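Local coordinates for putative peptidyl-arginine deiminase family protein (Campylobacter jejuni subsp. jejuni serotype O:2, PDB 6B10), which probably hydrolyses agmatine to N-carbamoylputrescine and ammonia, a step of putrescine and polyamine biosynthesis, at residues I94-N99 with E184-K189; Q190-E195 with K244-D249; Y21-L26 with E131-E136; H207-A212 with L321-Q326. All blocks are in the same frame, centred on the assembly; numbering follows the deposited sequence.

Contact 1 of 4, residues I94-N99 with E184-K189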
# COMPACT_ATOMS: atom_id res chain seq x y z
N ILE A 94 -8.54 -0.86 -7.18
CA ILE A 94 -8.59 0.26 -6.23
C ILE A 94 -10.02 0.78 -6.11
O ILE A 94 -10.63 1.17 -7.10
CB ILE A 94 -7.64 1.39 -6.66
CG1 ILE A 94 -6.18 0.95 -6.51
CG2 ILE A 94 -7.86 2.65 -5.82
CD1 ILE A 94 -5.21 1.79 -7.30
N ASP A 95 -10.56 0.80 -4.89
CA ASP A 95 -11.92 1.29 -4.64
C ASP A 95 -12.02 2.80 -4.65
O ASP A 95 -11.14 3.49 -4.14
CB ASP A 95 -12.45 0.80 -3.29
CG ASP A 95 -12.79 -0.68 -3.29
OD1 ASP A 95 -13.10 -1.24 -4.36
OD2 ASP A 95 -12.78 -1.29 -2.19
N ILE A 96 -13.12 3.30 -5.22
CA ILE A 96 -13.58 4.67 -5.01
C ILE A 96 -15.05 4.61 -4.63
O ILE A 96 -15.70 3.58 -4.81
CB ILE A 96 -13.43 5.55 -6.27
CG1 ILE A 96 -14.06 4.88 -7.50
CG2 ILE A 96 -11.97 5.86 -6.53
CD1 ILE A 96 -14.35 5.84 -8.64
N VAL A 97 -15.57 5.70 -4.08
CA VAL A 97 -17.01 5.85 -3.91
C VAL A 97 -17.50 6.62 -5.13
O VAL A 97 -17.04 7.73 -5.40
CB VAL A 97 -17.38 6.62 -2.62
CG1 VAL A 97 -18.88 6.53 -2.37
CG2 VAL A 97 -16.63 6.06 -1.41
N GLU A 98 -18.41 6.01 -5.88
CA GLU A 98 -18.97 6.64 -7.07
C GLU A 98 -20.48 6.69 -6.95
O GLU A 98 -21.14 5.65 -6.86
CB GLU A 98 -18.56 5.87 -8.32
CG GLU A 98 -18.80 6.65 -9.60
CD GLU A 98 -18.77 5.77 -10.82
OE1 GLU A 98 -19.73 5.00 -11.01
OE2 GLU A 98 -17.78 5.84 -11.58
N ASN A 99 -21.03 7.91 -6.94
CA ASN A 99 -22.46 8.13 -6.71
C ASN A 99 -23.00 7.29 -5.54
O ASN A 99 -24.02 6.61 -5.67
CB ASN A 99 -23.27 7.86 -7.99
CG ASN A 99 -22.99 8.89 -9.08
OD1 ASN A 99 -22.58 10.01 -8.79
ND2 ASN A 99 -23.23 8.51 -10.33
N GLU A 184 -9.75 14.17 -11.78
CA GLU A 184 -11.06 13.79 -12.31
C GLU A 184 -11.41 12.35 -11.95
O GLU A 184 -12.56 12.07 -11.60
CB GLU A 184 -11.09 13.97 -13.83
CG GLU A 184 -11.10 15.44 -14.23
CD GLU A 184 -10.84 15.65 -15.70
OE1 GLU A 184 -10.56 14.67 -16.42
OE2 GLU A 184 -10.93 16.83 -16.13
N ILE A 185 -10.43 11.47 -12.02
CA ILE A 185 -10.61 10.06 -11.69
C ILE A 185 -10.95 9.85 -10.21
O ILE A 185 -11.79 9.02 -9.87
CB ILE A 185 -9.35 9.24 -12.02
CG1 ILE A 185 -9.14 9.18 -13.54
CG2 ILE A 185 -9.46 7.83 -11.46
CD1 ILE A 185 -7.74 8.77 -13.95
N PHE A 186 -10.28 10.59 -9.33
CA PHE A 186 -10.43 10.37 -7.90
C PHE A 186 -11.25 11.47 -7.19
O PHE A 186 -11.36 11.48 -5.97
CB PHE A 186 -9.04 10.22 -7.25
CG PHE A 186 -8.37 8.92 -7.58
CD1 PHE A 186 -8.82 7.73 -7.01
CD2 PHE A 186 -7.28 8.88 -8.44
CE1 PHE A 186 -8.21 6.53 -7.31
CE2 PHE A 186 -6.66 7.67 -8.74
CZ PHE A 186 -7.13 6.50 -8.17
N GLY A 187 -11.83 12.39 -7.96
CA GLY A 187 -12.62 13.48 -7.40
C GLY A 187 -11.83 14.37 -6.45
O GLY A 187 -12.32 14.78 -5.41
N LEU A 188 -10.60 14.67 -6.82
CA LEU A 188 -9.69 15.37 -5.92
C LEU A 188 -9.76 16.88 -6.07
O LEU A 188 -10.06 17.38 -7.15
CB LEU A 188 -8.25 14.90 -6.18
CG LEU A 188 -8.03 13.40 -6.08
CD1 LEU A 188 -6.69 13.01 -6.67
CD2 LEU A 188 -8.13 12.95 -4.64
N LYS A 189 -9.49 17.60 -4.99
CA LYS A 189 -9.29 19.04 -5.06
C LYS A 189 -7.81 19.42 -5.09
O LYS A 189 -7.47 20.52 -5.51
CB LYS A 189 -10.01 19.76 -3.91
CG LYS A 189 -9.41 19.57 -2.53
CD LYS A 189 -10.42 19.99 -1.47
CE LYS A 189 -9.83 19.96 -0.07
NZ LYS A 189 -10.92 19.96 0.96
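Between I96 and I185, where the helix 175-186 nears its end, the contact is slight: the delta methyl CD1 of I96 lies 4.3 Å from the carbonyl O of I185. The side chain of I185 leads off toward F107 of strand 101-108, and its CG2 rests over one face of the next residue's ring, 3.8 Å above the plane. That ring, on F186, carries most of the contact. The CG2 methyl of I96 approaches it obliquely, 3.7 Å from CD1 of F186, while CG2 of I94 stands at the ring edge, near its plane, 4.2 Å from CE1 of F186. Two beta-branched residues, alternating along strand 94-98, thus turn methyls to the same flat group, while D95 between them starts out away from the helix and its OD2 forms a salt bridge with R333. Such packing of a helix on a sheet is consistent with the alpha/beta propeller, or pentein, fold of guanidine-modifying enzymes. In I96, CG1 lies between the backbone N and the carbonyl carbon (chi1 51°), which leaves CG2 anti to the carbonyl carbon and turned to the ring. F186 also meets F151, their planes at about 50°. G187 then leaves helical geometry with positive phi (59°), at little cost to glycine, and the side chain of L188 rests on F151 just before strand 190-194 begins.

Contact 2 of 4, residues Q190-E195 with K244-D249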
# COMPACT_ATOMS: atom_id res chain seq x y z
N GLN A 190 -6.93 18.50 -4.69
CA GLN A 190 -5.50 18.82 -4.59
C GLN A 190 -4.62 17.58 -4.73
O GLN A 190 -4.93 16.52 -4.19
CB GLN A 190 -5.23 19.50 -3.25
CG GLN A 190 -3.76 19.75 -2.95
CD GLN A 190 -3.54 20.49 -1.63
OE1 GLN A 190 -4.45 20.63 -0.81
NE2 GLN A 190 -2.32 20.96 -1.42
N ILE A 191 -3.51 17.74 -5.46
CA ILE A 191 -2.46 16.73 -5.50
C ILE A 191 -1.15 17.36 -5.05
O ILE A 191 -0.73 18.39 -5.57
CB ILE A 191 -2.25 16.16 -6.92
CG1 ILE A 191 -3.52 15.42 -7.36
CG2 ILE A 191 -1.05 15.22 -6.94
CD1 ILE A 191 -3.48 14.89 -8.78
N ILE A 192 -0.52 16.72 -4.07
CA ILE A 192 0.80 17.11 -3.60
C ILE A 192 1.82 16.25 -4.34
O ILE A 192 1.88 15.03 -4.15
CB ILE A 192 0.92 16.92 -2.08
CG1 ILE A 192 -0.08 17.83 -1.37
CG2 ILE A 192 2.33 17.23 -1.60
CD1 ILE A 192 -0.34 17.47 0.07
N TRP A 193 2.59 16.90 -5.21
CA TRP A 193 3.62 16.25 -5.99
C TRP A 193 4.95 16.40 -5.29
O TRP A 193 5.52 17.49 -5.28
CB TRP A 193 3.70 16.89 -7.38
CG TRP A 193 2.50 16.67 -8.26
CD1 TRP A 193 1.38 17.45 -8.35
CD2 TRP A 193 2.33 15.60 -9.19
NE1 TRP A 193 0.51 16.91 -9.28
CE2 TRP A 193 1.07 15.78 -9.81
CE3 TRP A 193 3.11 14.51 -9.57
CZ2 TRP A 193 0.58 14.91 -10.78
CZ3 TRP A 193 2.62 13.63 -10.53
CH2 TRP A 193 1.37 13.84 -11.13
N LEU A 194 5.46 15.32 -4.70
CA LEU A 194 6.75 15.38 -4.00
C LEU A 194 7.92 15.14 -4.95
O LEU A 194 7.99 14.11 -5.61
CB LEU A 194 6.81 14.36 -2.87
CG LEU A 194 6.03 14.65 -1.59
CD1 LEU A 194 6.32 13.53 -0.60
CD2 LEU A 194 6.38 16.00 -0.98
N GLU A 195 8.85 16.10 -4.98
CA GLU A 195 10.04 16.02 -5.83
C GLU A 195 11.14 15.19 -5.19
O GLU A 195 11.80 14.40 -5.87
CB GLU A 195 10.58 17.43 -6.12
CG GLU A 195 9.60 18.38 -6.79
CD GLU A 195 9.21 17.94 -8.19
OE1 GLU A 195 10.10 17.45 -8.93
OE2 GLU A 195 8.02 18.08 -8.56
N LYS A 244 6.84 20.40 4.84
CA LYS A 244 6.57 21.52 5.75
C LYS A 244 5.77 22.63 5.07
O LYS A 244 5.07 23.37 5.75
CB LYS A 244 7.87 22.07 6.35
CG LYS A 244 8.37 21.22 7.51
CD LYS A 244 9.87 21.32 7.71
CE LYS A 244 10.28 22.69 8.22
NZ LYS A 244 11.69 22.67 8.69
N LYS A 245 5.87 22.73 3.75
CA LYS A 245 5.09 23.73 2.99
C LYS A 245 3.61 23.39 2.83
O LYS A 245 2.82 24.28 2.53
CB LYS A 245 5.70 23.96 1.59
CG LYS A 245 6.79 25.01 1.52
CD LYS A 245 8.18 24.44 1.75
CE LYS A 245 9.25 25.40 1.27
NZ LYS A 245 10.61 24.78 1.27
N THR A 246 3.24 22.12 3.01
CA THR A 246 1.86 21.68 2.78
C THR A 246 0.88 22.15 3.87
O THR A 246 -0.32 22.23 3.62
CB THR A 246 1.75 20.15 2.69
OG1 THR A 246 2.17 19.55 3.93
CG2 THR A 246 2.60 19.60 1.55
N GLY A 247 1.39 22.42 5.06
CA GLY A 247 0.54 22.78 6.20
C GLY A 247 0.02 21.60 7.02
O GLY A 247 -0.57 21.80 8.09
N PHE A 248 0.21 20.37 6.53
CA PHE A 248 -0.21 19.21 7.30
C PHE A 248 0.72 18.98 8.47
O PHE A 248 1.90 19.29 8.41
CB PHE A 248 -0.27 17.96 6.40
CG PHE A 248 -1.43 17.97 5.45
CD1 PHE A 248 -2.72 17.80 5.93
CD2 PHE A 248 -1.25 18.20 4.10
CE1 PHE A 248 -3.80 17.83 5.08
CE2 PHE A 248 -2.33 18.24 3.24
CZ PHE A 248 -3.61 18.05 3.72
N ASP A 249 0.17 18.44 9.56
CA ASP A 249 1.00 18.01 10.68
C ASP A 249 1.91 16.88 10.21
O ASP A 249 1.51 16.05 9.38
CB ASP A 249 0.13 17.58 11.87
CG ASP A 249 -0.63 18.74 12.50
OD1 ASP A 249 -0.25 19.91 12.29
OD2 ASP A 249 -1.62 18.48 13.22
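I192 drives its delta methyl into the angle between T246 and F248, and this one side chain makes the close part of the contact. Its CD1 lies 3.8 Å from CE2 of F248, at the ring edge and near its plane, and 3.9 Å from CG2 of T246. CG2 of I192 joins in, 4.0 Å from CG2 of T246. I192 and T246 meet at about a right angle, and the one threonine methyl touches both branches. Threonine suits the place because its two arms do different work: with chi1 at 62°, CG2 comes anti to the carbonyl carbon and faces the strand, whereas OG1 bonds to L243 O and also accepts a weak bond from F248 N, 3.4 Å from OG1 of T246. The hydroxyl is thereby spent on its own turn.

The other side of the loop is far looser. K244 and K245 are exposed and make no contact with the strand. At the exposed G247, with phi 88°, a side chain would press on the carbonyl O of T246, which glycine avoids. The contact lies where helix 233-244 gives way to strand 249-254. F248 meets F214 edge-to-face beyond it. Strand 190-194 is an outermost strand, within this chain, of a three-stranded sheet, parallel to 156-160, and W193 and I191 pack it against helix 175-186.

Contact 3 of 4, residues Y21-L26 with E131-E136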
# COMPACT_ATOMS: atom_id res chain seq x y z
N TYR A 21 -12.09 -6.84 3.31
CA TYR A 21 -10.96 -7.75 3.15
C TYR A 21 -9.62 -7.04 3.10
O TYR A 21 -9.54 -5.91 2.60
CB TYR A 21 -11.08 -8.52 1.84
CG TYR A 21 -12.16 -9.58 1.77
CD1 TYR A 21 -11.94 -10.86 2.25
CD2 TYR A 21 -13.40 -9.30 1.18
CE1 TYR A 21 -12.91 -11.84 2.16
CE2 TYR A 21 -14.38 -10.27 1.09
CZ TYR A 21 -14.13 -11.54 1.58
OH TYR A 21 -15.11 -12.50 1.49
N LEU A 22 -8.58 -7.71 3.59
CA LEU A 22 -7.23 -7.46 3.12
C LEU A 22 -6.86 -8.62 2.17
O LEU A 22 -7.03 -9.79 2.50
CB LEU A 22 -6.22 -7.37 4.26
CG LEU A 22 -4.86 -6.76 3.88
CD1 LEU A 22 -4.97 -5.28 3.60
CD2 LEU A 22 -3.81 -6.99 4.96
N MET A 23 -6.36 -8.26 1.00
CA MET A 23 -6.09 -9.24 -0.03
C MET A 23 -4.59 -9.36 -0.27
O MET A 23 -3.89 -8.35 -0.35
CB MET A 23 -6.81 -8.83 -1.30
CG MET A 23 -8.30 -8.61 -1.09
SD MET A 23 -9.19 -8.21 -2.59
CE MET A 23 -8.33 -6.75 -3.15
N LEU A 24 -4.11 -10.59 -0.37
CA LEU A 24 -2.70 -10.88 -0.62
C LEU A 24 -2.54 -11.97 -1.68
O LEU A 24 -3.41 -12.83 -1.85
CB LEU A 24 -2.01 -11.32 0.68
CG LEU A 24 -2.17 -10.40 1.90
CD1 LEU A 24 -3.31 -10.86 2.79
CD2 LEU A 24 -0.88 -10.31 2.71
N SER A 25 -1.41 -11.92 -2.38
CA SER A 25 -1.05 -12.95 -3.34
C SER A 25 0.13 -13.75 -2.79
O SER A 25 1.25 -13.25 -2.74
CB SER A 25 -0.69 -12.31 -4.67
OG SER A 25 -0.30 -13.29 -5.61
N LEU A 26 -0.14 -14.99 -2.38
CA LEU A 26 0.88 -15.84 -1.77
C LEU A 26 2.12 -16.05 -2.65
O LEU A 26 2.00 -16.16 -3.87
CB LEU A 26 0.30 -17.20 -1.40
CG LEU A 26 -0.71 -17.23 -0.25
CD1 LEU A 26 -1.23 -18.64 -0.05
CD2 LEU A 26 -0.10 -16.71 1.05
N GLU A 131 -15.65 -14.01 -10.66
CA GLU A 131 -15.96 -15.27 -9.97
C GLU A 131 -16.35 -15.10 -8.51
O GLU A 131 -17.41 -15.58 -8.10
CB GLU A 131 -14.77 -16.22 -10.06
CG GLU A 131 -14.31 -16.52 -11.47
CD GLU A 131 -13.06 -17.37 -11.49
OE1 GLU A 131 -12.84 -18.11 -10.51
OE2 GLU A 131 -12.31 -17.31 -12.49
N LYS A 132 -15.52 -14.43 -7.72
CA LYS A 132 -15.80 -14.31 -6.28
C LYS A 132 -16.79 -13.20 -5.95
O LYS A 132 -17.87 -13.47 -5.44
CB LYS A 132 -14.52 -14.14 -5.47
CG LYS A 132 -14.77 -14.29 -3.98
CD LYS A 132 -13.54 -14.00 -3.14
CE LYS A 132 -13.91 -13.87 -1.67
NZ LYS A 132 -14.28 -15.16 -1.03
N PHE A 133 -16.41 -11.95 -6.22
CA PHE A 133 -17.25 -10.81 -5.85
C PHE A 133 -18.48 -10.66 -6.75
O PHE A 133 -19.49 -10.11 -6.32
CB PHE A 133 -16.45 -9.50 -5.86
CG PHE A 133 -15.21 -9.53 -5.01
CD1 PHE A 133 -15.26 -9.97 -3.69
CD2 PHE A 133 -13.99 -9.08 -5.51
CE1 PHE A 133 -14.12 -10.00 -2.91
CE2 PHE A 133 -12.85 -9.10 -4.73
CZ PHE A 133 -12.92 -9.56 -3.42
N LYS A 134 -18.39 -11.15 -7.99
CA LYS A 134 -19.48 -11.07 -8.97
C LYS A 134 -19.94 -9.63 -9.12
O LYS A 134 -21.07 -9.26 -8.79
CB LYS A 134 -20.64 -12.00 -8.58
CG LYS A 134 -20.26 -13.47 -8.64
CD LYS A 134 -21.27 -14.35 -7.93
CE LYS A 134 -20.75 -15.77 -7.77
NZ LYS A 134 -21.66 -16.60 -6.93
N GLU A 135 -19.02 -8.81 -9.62
CA GLU A 135 -19.13 -7.37 -9.55
C GLU A 135 -18.51 -6.78 -10.80
O GLU A 135 -17.62 -7.37 -11.40
CB GLU A 135 -18.39 -6.90 -8.29
CG GLU A 135 -18.53 -5.42 -7.95
CD GLU A 135 -17.75 -5.04 -6.70
OE1 GLU A 135 -17.79 -5.79 -5.71
OE2 GLU A 135 -17.10 -3.97 -6.72
N GLU A 136 -18.99 -5.60 -11.21
CA GLU A 136 -18.44 -4.91 -12.37
C GLU A 136 -17.07 -4.35 -12.00
O GLU A 136 -16.88 -3.85 -10.89
CB GLU A 136 -19.36 -3.77 -12.84
CG GLU A 136 -20.80 -4.17 -13.15
CD GLU A 136 -21.04 -4.54 -14.61
OE1 GLU A 136 -20.12 -5.10 -15.26
OE2 GLU A 136 -22.15 -4.27 -15.11
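Aromatic and apolar packing joins Y21 to F133, whose side chains slide past each other in opposite directions. CE2 of Y21 comes to the edge of the F133 ring, 4.0 Å from its CE1, whereas F133 meets the tyrosine ring obliquely. M23 adds a Met-aromatic contact: its SD lies near the plane of the F133 ring, 5.3 Å from its centroid and 82° off the ring normal, with CZ of F133 4.1 Å from SD. A bend at the end of the methionine chain (chi3 -58°) carries its methyl aside, leaving the sulfur to face the ring edge.

A polar contact follows. K132, on the wider pi-type turn that closes helix 120-133, approaches Y21 from the opposite direction, its CE 3.6 Å from OH of Y21. Tyrosine and lysine suit this place because each pairs an apolar shaft with a polar end, and both ends find E77: its OE1 forms a salt bridge with K132 NZ and a hydrogen bond with Y21 OH.

Across the F133 ring the forces are probably mainly dispersive, with some electrostatic attraction between sulfur and ring edge and a cation-pi contact from R328. The helix end thus joins strand 19-25 through an apolar seam with one carboxylate at its border.

Contact 4 of 4, residues H207-A212 with L321-Q326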
# COMPACT_ATOMS: atom_id res chain seq x y z
N HIS A 207 7.83 4.63 -5.34
CA HIS A 207 6.51 4.62 -4.68
C HIS A 207 6.42 5.56 -3.48
O HIS A 207 7.27 5.52 -2.59
CB HIS A 207 6.17 3.21 -4.19
CG HIS A 207 5.84 2.25 -5.28
ND1 HIS A 207 5.10 2.59 -6.40
CD2 HIS A 207 6.11 0.92 -5.41
CE1 HIS A 207 4.95 1.53 -7.17
NE2 HIS A 207 5.55 0.51 -6.59
N ILE A 208 5.36 6.36 -3.46
CA ILE A 208 5.10 7.26 -2.35
C ILE A 208 4.90 6.50 -1.03
O ILE A 208 5.21 7.04 0.04
CB ILE A 208 3.88 8.17 -2.63
CG1 ILE A 208 3.90 9.42 -1.73
CG2 ILE A 208 2.57 7.42 -2.45
CD1 ILE A 208 4.98 10.41 -2.11
N ASP A 209 4.42 5.25 -1.09
CA ASP A 209 4.21 4.48 0.13
C ASP A 209 5.50 3.95 0.77
O ASP A 209 5.43 3.24 1.77
CB ASP A 209 3.17 3.36 -0.08
CG ASP A 209 3.69 2.18 -0.91
OD1 ASP A 209 4.76 2.30 -1.54
OD2 ASP A 209 3.03 1.13 -0.92
N THR A 210 6.66 4.30 0.22
CA THR A 210 7.94 4.07 0.89
C THR A 210 8.44 5.33 1.59
O THR A 210 9.40 5.28 2.36
CB THR A 210 9.04 3.58 -0.07
OG1 THR A 210 9.36 4.62 -1.00
CG2 THR A 210 8.60 2.34 -0.84
N LEU A 211 7.79 6.46 1.34
CA LEU A 211 8.28 7.76 1.78
C LEU A 211 7.35 8.50 2.73
O LEU A 211 7.81 9.04 3.74
CB LEU A 211 8.51 8.66 0.56
CG LEU A 211 9.68 8.28 -0.34
CD1 LEU A 211 9.67 9.17 -1.57
CD2 LEU A 211 11.00 8.41 0.41
N ALA A 212 6.06 8.56 2.39
CA ALA A 212 5.12 9.42 3.11
C ALA A 212 3.69 8.93 2.96
O ALA A 212 3.31 8.49 1.88
CB ALA A 212 5.23 10.86 2.60
N LEU A 321 5.31 -4.56 3.94
CA LEU A 321 3.93 -4.99 4.24
C LEU A 321 2.89 -4.39 3.31
O LEU A 321 2.06 -5.12 2.77
CB LEU A 321 3.56 -4.70 5.70
CG LEU A 321 4.43 -5.32 6.81
CD1 LEU A 321 3.91 -4.89 8.17
CD2 LEU A 321 4.48 -6.84 6.72
N HIS A 322 2.92 -3.07 3.12
CA HIS A 322 1.91 -2.36 2.31
C HIS A 322 1.93 -2.83 0.86
O HIS A 322 0.88 -2.99 0.25
CB HIS A 322 2.12 -0.84 2.37
CG HIS A 322 0.96 -0.04 1.87
ND1 HIS A 322 1.03 0.74 0.73
CD2 HIS A 322 -0.29 0.13 2.35
CE1 HIS A 322 -0.12 1.34 0.53
NE2 HIS A 322 -0.95 0.98 1.50
N CYS A 323 3.13 -3.04 0.32
CA CYS A 323 3.30 -3.52 -1.06
C CYS A 323 2.69 -4.90 -1.30
O CYS A 323 2.28 -5.22 -2.41
CB CYS A 323 4.79 -3.58 -1.44
SG CYS A 323 5.67 -2.00 -1.38
N SER A 324 2.65 -5.72 -0.27
CA SER A 324 2.17 -7.10 -0.38
C SER A 324 0.66 -7.28 -0.19
O SER A 324 0.19 -8.42 -0.14
CB SER A 324 2.87 -7.97 0.66
OG SER A 324 2.23 -7.82 1.90
N CYS A 325 -0.10 -6.20 -0.07
CA CYS A 325 -1.52 -6.34 0.19
C CYS A 325 -2.35 -5.25 -0.46
O CYS A 325 -1.82 -4.24 -0.93
CB CYS A 325 -1.79 -6.40 1.70
SG CYS A 325 -1.36 -4.90 2.63
N GLN A 326 -3.65 -5.50 -0.54
CA GLN A 326 -4.58 -4.51 -1.05
C GLN A 326 -5.84 -4.52 -0.19
O GLN A 326 -6.27 -5.57 0.28
CB GLN A 326 -4.90 -4.78 -2.52
CG GLN A 326 -5.83 -3.77 -3.18
CD GLN A 326 -5.30 -2.34 -3.14
OE1 GLN A 326 -5.33 -1.69 -2.10
NE2 GLN A 326 -4.82 -1.86 -4.28
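The carboxylate of D209 and the imidazole of H322 are steeply turned against each other, their planes 70° apart, and one short bond joins them. ND1 of H322 donates to OD2 of D209 at 2.6 Å, nearly straight (172°). The oxygen lies in the ring plane at the imidazole edge and uses its anti lone pair, on the side away from OD1. H322 has CG anti to the backbone N, which swings the ring out toward the 3-10 turn 208-210, and D209 CG sits between its own backbone N and carbonyl carbon (chi1 73°), bringing OD2 to the ring edge. SG of C323 lies 4.1 Å from OD2 of D209, a looser contact.

Each turn has its own bonds, T210 OG1 and N to H207 O and S324 OG and N to L321 O, while N272 bridges the two, with ND2 to D209 O and OD1 to C323 N.

The H207-x-D209 and H322-C323 pairs resemble motifs that line the active site in guanidine-modifying relatives, so the contact probably borders that pocket. Chemically, histidine suits its place by offering two nitrogens: with ND1 held by D209 and NE2 by E15, the ring is gripped at two points and its rotation is fixed.

Contact 4, wholly buried with its centre about 4 Å from that of the chain, is polar, and its one hydrogen bond across the segments is a short histidine-carboxylate bond. Contacts 1, 2 and 3 lie 16 to 19 Å out, are partly buried, and have no hydrogen bond across their segments; each sets one or more largely apolar strand side chains against an aromatic ring at or just after a helix end, and contact 3 adds a lysine. Contacts 1 and 2 adjoin in sequence through helix 175-186 and strand 190-194, whereas contacts 2 and 3 lie on opposite sides of the centre. Contact 4 touches all the others: Q326 meets I94, its O probably accepts a backbone hydrogen bond from M23 N, and I208 packs on L194.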